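Local coordinates for protein amine oxidase (Emericella nidulans, PDB 3PGB) that probably oxidises primary amines to aldehydes with a copper ion and a topaquinone cofactor built from one of its own tyrosines, at residues A[384-389]-A[398-403]; A[420-425]-A[446-451]; A[462-467]-A[738-743]. All blocks are in the same frame, centred on the assembly; numbering follows the deposited sequence.

Contact 1. Residues A[384-389]-A[398-403]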
loop_
_atom_site.group_PDB
_atom_site.type_symbol
_atom_site.label_atom_id
_atom_site.label_comp_id
_atom_site.label_asym_id
_atom_site.label_seq_id
_atom_site.Cartn_x
_atom_site.Cartn_y
_atom_site.Cartn_z
ATOM N N GLU A 384 6.793 18.654 -8.990
ATOM C CA GLU A 384 8.092 18.330 -9.574
ATOM C C GLU A 384 8.452 16.879 -9.233
ATOM O O GLU A 384 7.920 16.310 -8.275
ATOM C CB GLU A 384 9.159 19.299 -9.037
ATOM C CG GLU A 384 10.569 19.117 -9.575
ATOM C CD GLU A 384 10.672 19.386 -11.054
ATOM O OE1 GLU A 384 10.272 18.515 -11.855
ATOM O OE2 GLU A 384 11.176 20.465 -11.420
ATOM N N ALA A 385 9.342 16.286 -10.025
ATOM C CA ALA A 385 9.872 14.950 -9.741
ATOM C C ALA A 385 11.387 15.014 -9.670
ATOM O O ALA A 385 12.032 15.531 -10.583
ATOM C CB ALA A 385 9.442 13.959 -10.815
ATOM N N LEU A 386 11.951 14.483 -8.590
ATOM C CA LEU A 386 13.395 14.430 -8.430
ATOM C C LEU A 386 13.889 13.006 -8.655
ATOM O O LEU A 386 13.269 12.051 -8.185
ATOM C CB LEU A 386 13.798 14.929 -7.036
ATOM C CG LEU A 386 15.256 14.774 -6.597
ATOM C CD1 LEU A 386 16.204 15.308 -7.646
ATOM C CD2 LEU A 386 15.480 15.467 -5.274
ATOM N N ALA A 387 14.989 12.879 -9.398
ATOM C CA ALA A 387 15.721 11.624 -9.521
ATOM C C ALA A 387 17.173 11.889 -9.137
ATOM O O ALA A 387 18.001 12.252 -9.984
ATOM C CB ALA A 387 15.635 11.089 -10.935
ATOM N N HIS A 388 17.466 11.717 -7.849
ATOM C CA HIS A 388 18.778 12.033 -7.289
ATOM C C HIS A 388 19.617 10.768 -7.199
ATOM O O HIS A 388 19.271 9.848 -6.472
ATOM C CB HIS A 388 18.609 12.645 -5.901
ATOM C CG HIS A 388 19.799 13.420 -5.432
ATOM N ND1 HIS A 388 21.050 12.855 -5.293
ATOM C CD2 HIS A 388 19.925 14.713 -5.056
ATOM C CE1 HIS A 388 21.896 13.771 -4.861
ATOM N NE2 HIS A 388 21.239 14.907 -4.707
ATOM N N TYR A 389 20.721 10.734 -7.938
ATOM C CA TYR A 389 21.606 9.567 -7.975
ATOM C C TYR A 389 22.843 9.731 -7.082
ATOM O O TYR A 389 23.085 10.792 -6.508
ATOM C CB TYR A 389 22.045 9.296 -9.414
ATOM C CG TYR A 389 20.929 8.808 -10.290
ATOM C CD1 TYR A 389 19.955 9.685 -10.766
ATOM C CD2 TYR A 389 20.838 7.472 -10.645
ATOM C CE1 TYR A 389 18.925 9.233 -11.563
ATOM C CE2 TYR A 389 19.816 7.017 -11.439
ATOM C CZ TYR A 389 18.861 7.896 -11.893
ATOM O OH TYR A 389 17.847 7.424 -12.692
ATOM N N SER A 398 26.657 12.937 -10.003
ATOM C CA SER A 398 26.188 14.302 -10.210
ATOM C C SER A 398 24.752 14.410 -10.700
ATOM O O SER A 398 24.202 15.505 -10.699
ATOM C CB SER A 398 27.098 15.008 -11.214
ATOM O OG SER A 398 28.445 15.023 -10.767
ATOM N N VAL A 399 24.144 13.309 -11.142
ATOM C CA VAL A 399 22.782 13.386 -11.681
ATOM C C VAL A 399 21.757 13.669 -10.580
ATOM O O VAL A 399 21.683 12.959 -9.576
ATOM C CB VAL A 399 22.364 12.116 -12.458
ATOM C CG1 VAL A 399 20.884 12.170 -12.794
ATOM C CG2 VAL A 399 23.165 11.980 -13.735
ATOM N N ALA A 400 20.994 14.737 -10.775
ATOM C CA ALA A 400 19.854 15.058 -9.931
ATOM C C ALA A 400 18.771 15.657 -10.826
ATOM O O ALA A 400 18.592 16.870 -10.875
ATOM C CB ALA A 400 20.255 16.018 -8.827
ATOM N N TYR A 401 18.073 14.785 -11.552
ATOM C CA TYR A 401 17.047 15.211 -12.500
ATOM C C TYR A 401 15.893 15.918 -11.799
ATOM O O TYR A 401 15.412 15.471 -10.761
ATOM C CB TYR A 401 16.480 14.020 -13.294
ATOM C CG TYR A 401 17.441 13.401 -14.284
ATOM C CD1 TYR A 401 18.013 14.161 -15.291
ATOM C CD2 TYR A 401 17.758 12.053 -14.225
ATOM C CE1 TYR A 401 18.885 13.606 -16.194
ATOM C CE2 TYR A 401 18.632 11.487 -15.128
ATOM C CZ TYR A 401 19.193 12.274 -16.113
ATOM O OH TYR A 401 20.069 11.738 -17.031
ATOM N N LEU A 402 15.479 17.035 -12.382
ATOM C CA LEU A 402 14.263 17.723 -12.013
ATOM C C LEU A 402 13.419 17.733 -13.279
ATOM O O LEU A 402 13.672 18.514 -14.196
ATOM C CB LEU A 402 14.579 19.132 -11.514
ATOM C CG LEU A 402 15.353 19.176 -10.183
ATOM C CD1 LEU A 402 15.987 20.539 -9.949
ATOM C CD2 LEU A 402 14.453 18.785 -9.005
ATOM N N ASP A 403 12.427 16.844 -13.324
ATOM C CA ASP A 403 11.782 16.457 -14.584
ATOM C C ASP A 403 10.924 17.516 -15.278
ATOM O O ASP A 403 10.676 17.405 -16.476
ATOM C CB ASP A 403 10.948 15.184 -14.382
ATOM C CG ASP A 403 11.791 13.924 -14.403
ATOM O OD1 ASP A 403 12.791 13.877 -15.156
ATOM O OD2 ASP A 403 11.439 12.973 -13.672
#

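Contact 2. Residues A[420-425]-A[446-451]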
loop_
_atom_site.group_PDB
_atom_site.type_symbol
_atom_site.label_atom_id
_atom_site.label_comp_id
_atom_site.label_asym_id
_atom_site.label_seq_id
_atom_site.Cartn_x
_atom_site.Cartn_y
_atom_site.Cartn_z
ATOM N N ASP A 420 -2.828 -0.197 -20.126
ATOM C CA ASP A 420 -2.582 0.924 -19.222
ATOM C C ASP A 420 -3.808 1.222 -18.362
ATOM O O ASP A 420 -3.668 1.603 -17.206
ATOM C CB ASP A 420 -2.185 2.174 -20.011
ATOM C CG ASP A 420 -0.751 2.118 -20.512
ATOM O OD1 ASP A 420 0.144 1.765 -19.717
ATOM O OD2 ASP A 420 -0.517 2.435 -21.695
ATOM N N CYS A 421 -4.997 1.077 -18.946
ATOM C CA CYS A 421 -6.261 1.175 -18.212
ATOM C C CYS A 421 -7.194 0.069 -18.719
ATOM O O CYS A 421 -6.925 -0.534 -19.751
ATOM C CB CYS A 421 -6.926 2.547 -18.416
ATOM S SG CYS A 421 -5.802 3.978 -18.511
ATOM N N PRO A 422 -8.295 -0.200 -17.998
ATOM C CA PRO A 422 -9.299 -1.121 -18.525
ATOM C C PRO A 422 -9.859 -0.695 -19.885
ATOM O O PRO A 422 -9.873 0.495 -20.219
ATOM C CB PRO A 422 -10.394 -1.088 -17.460
ATOM C CG PRO A 422 -9.673 -0.766 -16.198
ATOM C CD PRO A 422 -8.579 0.179 -16.602
ATOM N N SER A 423 -10.310 -1.679 -20.654
ATOM C CA SER A 423 -10.800 -1.476 -22.018
ATOM C C SER A 423 -12.033 -0.565 -22.123
ATOM O O SER A 423 -12.206 0.133 -23.118
ATOM C CB SER A 423 -11.115 -2.843 -22.642
ATOM O OG SER A 423 -11.840 -3.661 -21.726
ATOM N N TYR A 424 -12.879 -0.585 -21.097
ATOM C CA TYR A 424 -14.121 0.203 -21.072
ATOM C C TYR A 424 -13.935 1.637 -20.552
ATOM O O TYR A 424 -14.903 2.403 -20.493
ATOM C CB TYR A 424 -15.183 -0.503 -20.223
ATOM C CG TYR A 424 -14.755 -0.722 -18.791
ATOM C CD1 TYR A 424 -14.974 0.249 -17.822
ATOM C CD2 TYR A 424 -14.110 -1.897 -18.410
ATOM C CE1 TYR A 424 -14.572 0.049 -16.511
ATOM C CE2 TYR A 424 -13.700 -2.104 -17.100
ATOM C CZ TYR A 424 -13.933 -1.130 -16.161
ATOM O OH TYR A 424 -13.537 -1.324 -14.864
ATOM N N ALA A 425 -12.714 1.993 -20.159
ATOM C CA ALA A 425 -12.413 3.342 -19.692
ATOM C C ALA A 425 -12.741 4.381 -20.765
ATOM O O ALA A 425 -12.592 4.116 -21.956
ATOM C CB ALA A 425 -10.945 3.447 -19.307
ATOM N N CYS A 446 -7.127 8.655 -18.924
ATOM C CA CYS A 446 -8.218 7.695 -18.858
ATOM C C CYS A 446 -9.013 7.848 -17.567
ATOM O O CYS A 446 -8.500 8.320 -16.544
ATOM C CB CYS A 446 -7.711 6.261 -19.055
ATOM S SG CYS A 446 -6.833 5.532 -17.680
ATOM N N LEU A 447 -10.285 7.478 -17.651
ATOM C CA LEU A 447 -11.215 7.576 -16.543
ATOM C C LEU A 447 -11.927 6.244 -16.473
ATOM O O LEU A 447 -12.371 5.735 -17.500
ATOM C CB LEU A 447 -12.238 8.687 -16.799
ATOM C CG LEU A 447 -11.749 10.137 -16.825
ATOM C CD1 LEU A 447 -12.855 11.066 -17.289
ATOM C CD2 LEU A 447 -11.239 10.553 -15.445
ATOM N N PHE A 448 -12.047 5.673 -15.280
ATOM C CA PHE A 448 -12.766 4.420 -15.146
ATOM C C PHE A 448 -13.143 4.071 -13.720
ATOM O O PHE A 448 -12.429 4.392 -12.768
ATOM C CB PHE A 448 -11.946 3.265 -15.738
ATOM C CG PHE A 448 -10.607 3.073 -15.088
ATOM C CD1 PHE A 448 -9.508 3.807 -15.503
ATOM C CD2 PHE A 448 -10.445 2.151 -14.061
ATOM C CE1 PHE A 448 -8.269 3.629 -14.908
ATOM C CE2 PHE A 448 -9.209 1.971 -13.462
ATOM C CZ PHE A 448 -8.120 2.710 -13.886
ATOM N N GLU A 449 -14.279 3.392 -13.598
ATOM C CA GLU A 449 -14.623 2.687 -12.374
ATOM C C GLU A 449 -13.881 1.350 -12.323
ATOM O O GLU A 449 -13.533 0.774 -13.356
ATOM C CB GLU A 449 -16.125 2.438 -12.295
ATOM C CG GLU A 449 -16.934 3.637 -11.882
ATOM C CD GLU A 449 -18.312 3.231 -11.412
ATOM O OE1 GLU A 449 -18.951 2.428 -12.120
ATOM O OE2 GLU A 449 -18.749 3.692 -10.336
ATOM N N PHE A 450 -13.647 0.858 -11.115
ATOM C CA PHE A 450 -12.976 -0.420 -10.938
ATOM C C PHE A 450 -13.487 -1.075 -9.672
ATOM O O PHE A 450 -13.471 -0.465 -8.608
ATOM C CB PHE A 450 -11.457 -0.221 -10.870
ATOM C CG PHE A 450 -10.670 -1.488 -11.028
ATOM C CD1 PHE A 450 -10.247 -1.904 -12.284
ATOM C CD2 PHE A 450 -10.354 -2.266 -9.923
ATOM C CE1 PHE A 450 -9.523 -3.078 -12.434
ATOM C CE2 PHE A 450 -9.627 -3.445 -10.065
ATOM C CZ PHE A 450 -9.210 -3.848 -11.318
ATOM N N ASP A 451 -13.973 -2.305 -9.801
ATOM C CA ASP A 451 -14.435 -3.083 -8.655
ATOM C C ASP A 451 -13.224 -3.735 -8.006
ATOM O O ASP A 451 -12.665 -4.679 -8.550
ATOM C CB ASP A 451 -15.439 -4.143 -9.101
ATOM C CG ASP A 451 -16.031 -4.926 -7.940
ATOM O OD1 ASP A 451 -16.880 -5.802 -8.194
ATOM O OD2 ASP A 451 -15.664 -4.679 -6.778
#

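Contact 3. Residues A[462-467]-A[738-743]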
loop_
_atom_site.group_PDB
_atom_site.type_symbol
_atom_site.label_atom_id
_atom_site.label_comp_id
_atom_site.label_asym_id
_atom_site.label_seq_id
_atom_site.Cartn_x
_atom_site.Cartn_y
_atom_site.Cartn_z
ATOM N N SER A 462 -23.473 -15.684 13.393
ATOM C CA SER A 462 -24.009 -17.044 13.262
ATOM C C SER A 462 -25.371 -17.077 12.551
ATOM O O SER A 462 -25.851 -18.153 12.197
ATOM C CB SER A 462 -24.153 -17.690 14.641
ATOM O OG SER A 462 -25.134 -17.000 15.405
ATOM N N GLU A 463 -25.980 -15.906 12.349
ATOM C CA GLU A 463 -27.342 -15.792 11.805
ATOM C C GLU A 463 -27.447 -15.002 10.493
ATOM O O GLU A 463 -28.398 -15.199 9.736
ATOM C CB GLU A 463 -28.244 -15.146 12.849
ATOM C CG GLU A 463 -28.262 -15.882 14.183
ATOM C CD GLU A 463 -29.204 -15.249 15.197
ATOM O OE1 GLU A 463 -29.678 -14.108 14.963
ATOM O OE2 GLU A 463 -29.467 -15.901 16.238
ATOM N N PHE A 464 -26.494 -14.108 10.223
ATOM C CA PHE A 464 -26.489 -13.361 8.966
ATOM C C PHE A 464 -25.111 -12.858 8.572
ATOM O O PHE A 464 -24.205 -12.758 9.395
ATOM C CB PHE A 464 -27.462 -12.181 9.033
ATOM C CG PHE A 464 -27.062 -11.112 10.014
ATOM C CD1 PHE A 464 -26.491 -9.921 9.573
ATOM C CD2 PHE A 464 -27.259 -11.295 11.380
ATOM C CE1 PHE A 464 -26.118 -8.932 10.475
ATOM C CE2 PHE A 464 -26.892 -10.314 12.288
ATOM C CZ PHE A 464 -26.321 -9.128 11.834
ATOM N N VAL A 465 -24.967 -12.537 7.293
ATOM C CA VAL A 465 -23.740 -11.942 6.782
ATOM C C VAL A 465 -24.095 -10.752 5.906
ATOM O O VAL A 465 -25.105 -10.768 5.208
ATOM C CB VAL A 465 -22.925 -12.964 5.976
ATOM C CG1 VAL A 465 -21.674 -12.318 5.382
ATOM C CG2 VAL A 465 -22.552 -14.143 6.861
ATOM N N SER A 466 -23.277 -9.711 5.958
ATOM C CA SER A 466 -23.477 -8.560 5.095
ATOM C C SER A 466 -22.149 -8.095 4.526
ATOM O O SER A 466 -21.109 -8.228 5.181
ATOM C CB SER A 466 -24.160 -7.426 5.859
ATOM O OG SER A 466 -23.265 -6.820 6.766
ATOM N N VAL A 467 -22.193 -7.566 3.302
ATOM C CA VAL A 467 -20.999 -7.070 2.615
ATOM C C VAL A 467 -21.324 -5.898 1.684
ATOM O O VAL A 467 -22.403 -5.857 1.087
ATOM C CB VAL A 467 -20.326 -8.177 1.780
ATOM C CG1 VAL A 467 -19.010 -7.674 1.196
ATOM C CG2 VAL A 467 -20.094 -9.421 2.618
ATOM N N ARG A 738 -27.176 -8.336 2.207
ATOM C CA ARG A 738 -27.294 -8.977 3.518
ATOM C C ARG A 738 -28.021 -10.316 3.395
ATOM O O ARG A 738 -29.210 -10.349 3.074
ATOM C CB ARG A 738 -28.042 -8.079 4.501
ATOM C CG ARG A 738 -28.140 -8.647 5.925
ATOM C CD ARG A 738 -29.285 -8.003 6.694
ATOM N NE ARG A 738 -29.754 -8.841 7.799
ATOM C CZ ARG A 738 -29.608 -8.565 9.095
ATOM N NH1 ARG A 738 -29.007 -7.455 9.505
ATOM N NH2 ARG A 738 -30.081 -9.412 10.003
ATOM N N VAL A 739 -27.301 -11.407 3.655
ATOM C CA VAL A 739 -27.886 -12.745 3.665
ATOM C C VAL A 739 -28.180 -13.182 5.093
ATOM O O VAL A 739 -27.270 -13.255 5.915
ATOM C CB VAL A 739 -26.942 -13.785 3.045
ATOM C CG1 VAL A 739 -27.674 -15.118 2.889
ATOM C CG2 VAL A 739 -26.394 -13.296 1.706
ATOM N N ASP A 740 -29.452 -13.451 5.384
ATOM C CA ASP A 740 -29.846 -14.090 6.638
ATOM C C ASP A 740 -29.910 -15.592 6.386
ATOM O O ASP A 740 -30.318 -16.013 5.312
ATOM C CB ASP A 740 -31.200 -13.565 7.127
ATOM C CG ASP A 740 -31.101 -12.180 7.741
ATOM O OD1 ASP A 740 -31.066 -12.070 8.982
ATOM O OD2 ASP A 740 -31.046 -11.193 6.986
ATOM N N TYR A 741 -29.498 -16.402 7.356
ATOM C CA TYR A 741 -29.423 -17.851 7.131
ATOM C C TYR A 741 -29.661 -18.679 8.386
ATOM O O TYR A 741 -29.356 -18.245 9.497
ATOM C CB TYR A 741 -28.075 -18.226 6.509
ATOM C CG TYR A 741 -26.900 -18.095 7.447
ATOM C CD1 TYR A 741 -26.436 -19.193 8.162
ATOM C CD2 TYR A 741 -26.248 -16.878 7.619
ATOM C CE1 TYR A 741 -25.362 -19.087 9.029
ATOM C CE2 TYR A 741 -25.165 -16.763 8.484
ATOM C CZ TYR A 741 -24.731 -17.876 9.185
ATOM O OH TYR A 741 -23.660 -17.790 10.041
ATOM N N SER A 742 -30.220 -19.869 8.187
ATOM C CA SER A 742 -30.442 -20.839 9.264
ATOM C C SER A 742 -30.850 -22.195 8.690
ATOM O O SER A 742 -31.351 -22.284 7.557
ATOM C CB SER A 742 -31.511 -20.348 10.253
ATOM O OG SER A 742 -32.746 -20.108 9.604
ATOM N N ASP A 743 -30.623 -23.246 9.476
ATOM C CA ASP A 743 -31.005 -24.613 9.099
ATOM C C ASP A 743 -30.585 -24.981 7.668
ATOM O O ASP A 743 -31.342 -25.615 6.937
ATOM C CB ASP A 743 -32.515 -24.813 9.295
ATOM C CG ASP A 743 -32.934 -24.708 10.762
ATOM O OD1 ASP A 743 -32.459 -25.530 11.582
ATOM O OD2 ASP A 743 -33.737 -23.806 11.095
#

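Contact 1. Residues A[384-389]-A[398-403]
Glu384 reaches over the end of strand 400-402, where its side chain crosses that of Leu402 at about a right angle. The bend at chi2 (64°) folds its carboxylate back, so that OE1 accepts the N-H of Ala385 through its anti lone pair, at 3.0 Å from Ala385 N. OE2 is held by Ser404. Ala385 O accepts the N-H of Asp403, at 3.1 Å from Asp403 N and in the carbonyl plane. The Ala385 methyl packs against Asp403, with CB 3.6 Å from OD2. Leu386 pairs with Leu402 in a non-hydrogen-bonded position, and Leu386 CD1 meets Leu402 CD2 at 4.1 Å. Ala387 and Tyr401 form the hydrogen-bonded pair, each N-H bound to the other's carbonyl. The bond from Tyr401 N is the more bent of the two, 139° at the hydrogen. Ala387 CB sits at the edge of the Tyr401 ring, whose hydroxyl bonds Gln509. His388 lays one ring face on Ala400 CB, 4.0 Å from His388 CD2. Its NE2 is bonded to Ser632. Tyr389 ends the segment with a nearly straight bond from its N to Val399 O (2.9 Å). CG stands anti to the carbonyl carbon (chi1 -69°), and the ring runs alongside Val399, with CD1 close to CG1. The Tyr389 hydroxyl bonds O4 of the topaquinone at position 484, and its ring meets that of the copper ligand His532. This antiparallel pair borders the active site of the copper amine oxidase domain. Asp403, predicted to be the catalytic proton acceptor, comes next after Leu402. The backbone bonds therefore tie the predicted base and the tyrosine that contacts the cofactor to one buried framework.

Contact 2. Residues A[420-425]-A[446-451]
Pro422 stands over the Phe448 ring and crosses that side chain at about a right angle. Its CD is 3.5 Å from the ring centroid, only 5° off the normal. This is a CH-pi contact over the middle of the face. Pro422 CG also touches the edge of the Phe450 ring, at CD1. Tyr424 is the third residue of the type I turn from Pro422 to Ala425. Its CG lies between the backbone N and the carbonyl carbon (chi1 59°), and the ring reaches to the strand, where its hydroxyl donates to the backbone carbonyl of Glu449, OH to O 2.6 Å. That oxygen lies at the ring edge, in its plane. Ala425 CB packs on Phe448 CB at 3.7 Å. Beside Phe448 the disulfide joins Cys421 SG to Cys446 SG at 2.0 Å, with a relaxed chi3 of -90°. The loop enters the beta hairpin of strands 426-434 and 437-451 in the amine oxidase enzyme domain, and the disulfide ties this entry to the second strand. Asp420 forms a salt bridge to Arg458 of the second subunit. A covalent link, a CH-pi contact and one hydroxyl bond thus hold the loop to the strand.

Contact 3. Residues A[462-467]-A[738-743]
The guanidinium of Arg738 lies flat on the ring of Phe464, centres 3.8 Å apart and planes 6° apart. The arginine chain runs extended from CG to NE, with CG anti to the backbone N (chi1 -177°). This lifts the charged end off the sheet and over to the Phe464 ring on the neighbouring strand. Phe464 points to the same sheet face as Arg738 and Asp740; its CG, between the backbone N and the carbonyl carbon, brings the ring against the guanidinium. The cation-pi stack is kept flat by Asp740, which is gripped side-on: Arg738 NE binds Asp740 OD2 at 2.8 Å, and Asp740 OD1 receives Arg738 NH2 on its syn lone pair. Strands 464-479 and 736-742 run antiparallel here, with Val465 and Val739 as the hydrogen-bonded pair. They belong to an arm of the amine oxidase dimer that reaches onto the second subunit, where Glu247 O of that subunit receives Arg738 NH2. On the other face Val465 CG2 meets Tyr741 CE2 at 4.0 Å. Tyr741 turns its ring across the backbone of Ser462 and Glu463. The Tyr741 hydroxyl bonds Thr461 O, and its ring meets Tyr773 of the second subunit edge-to-face.

How the contacts relate
Contact 1 is the most central, wholly buried beside the copper and topaquinone. Contact 2 is buried too, but lies away from the annotated sites, its centre 31 Å from that of contact 1. Contact 3 is far out, only partly buried, with its centre about 55 Å from that of contact 1. Contacts 2 and 3 come within about 9 Å at their nearest atoms, against about 17 Å for contacts 1 and 2. Strands 437-451 and 464-479 pair with each other, and contacts 2 and 3 both touch the second subunit. Contacts 1 and 3 are antiparallel strand pairs, whereas contact 2 packs a loop on a strand. Their chemistry differs: a backbone ladder with one tyrosine hydroxyl on the cofactor, a disulfide with aromatic packing, and a charged stack facing another chain.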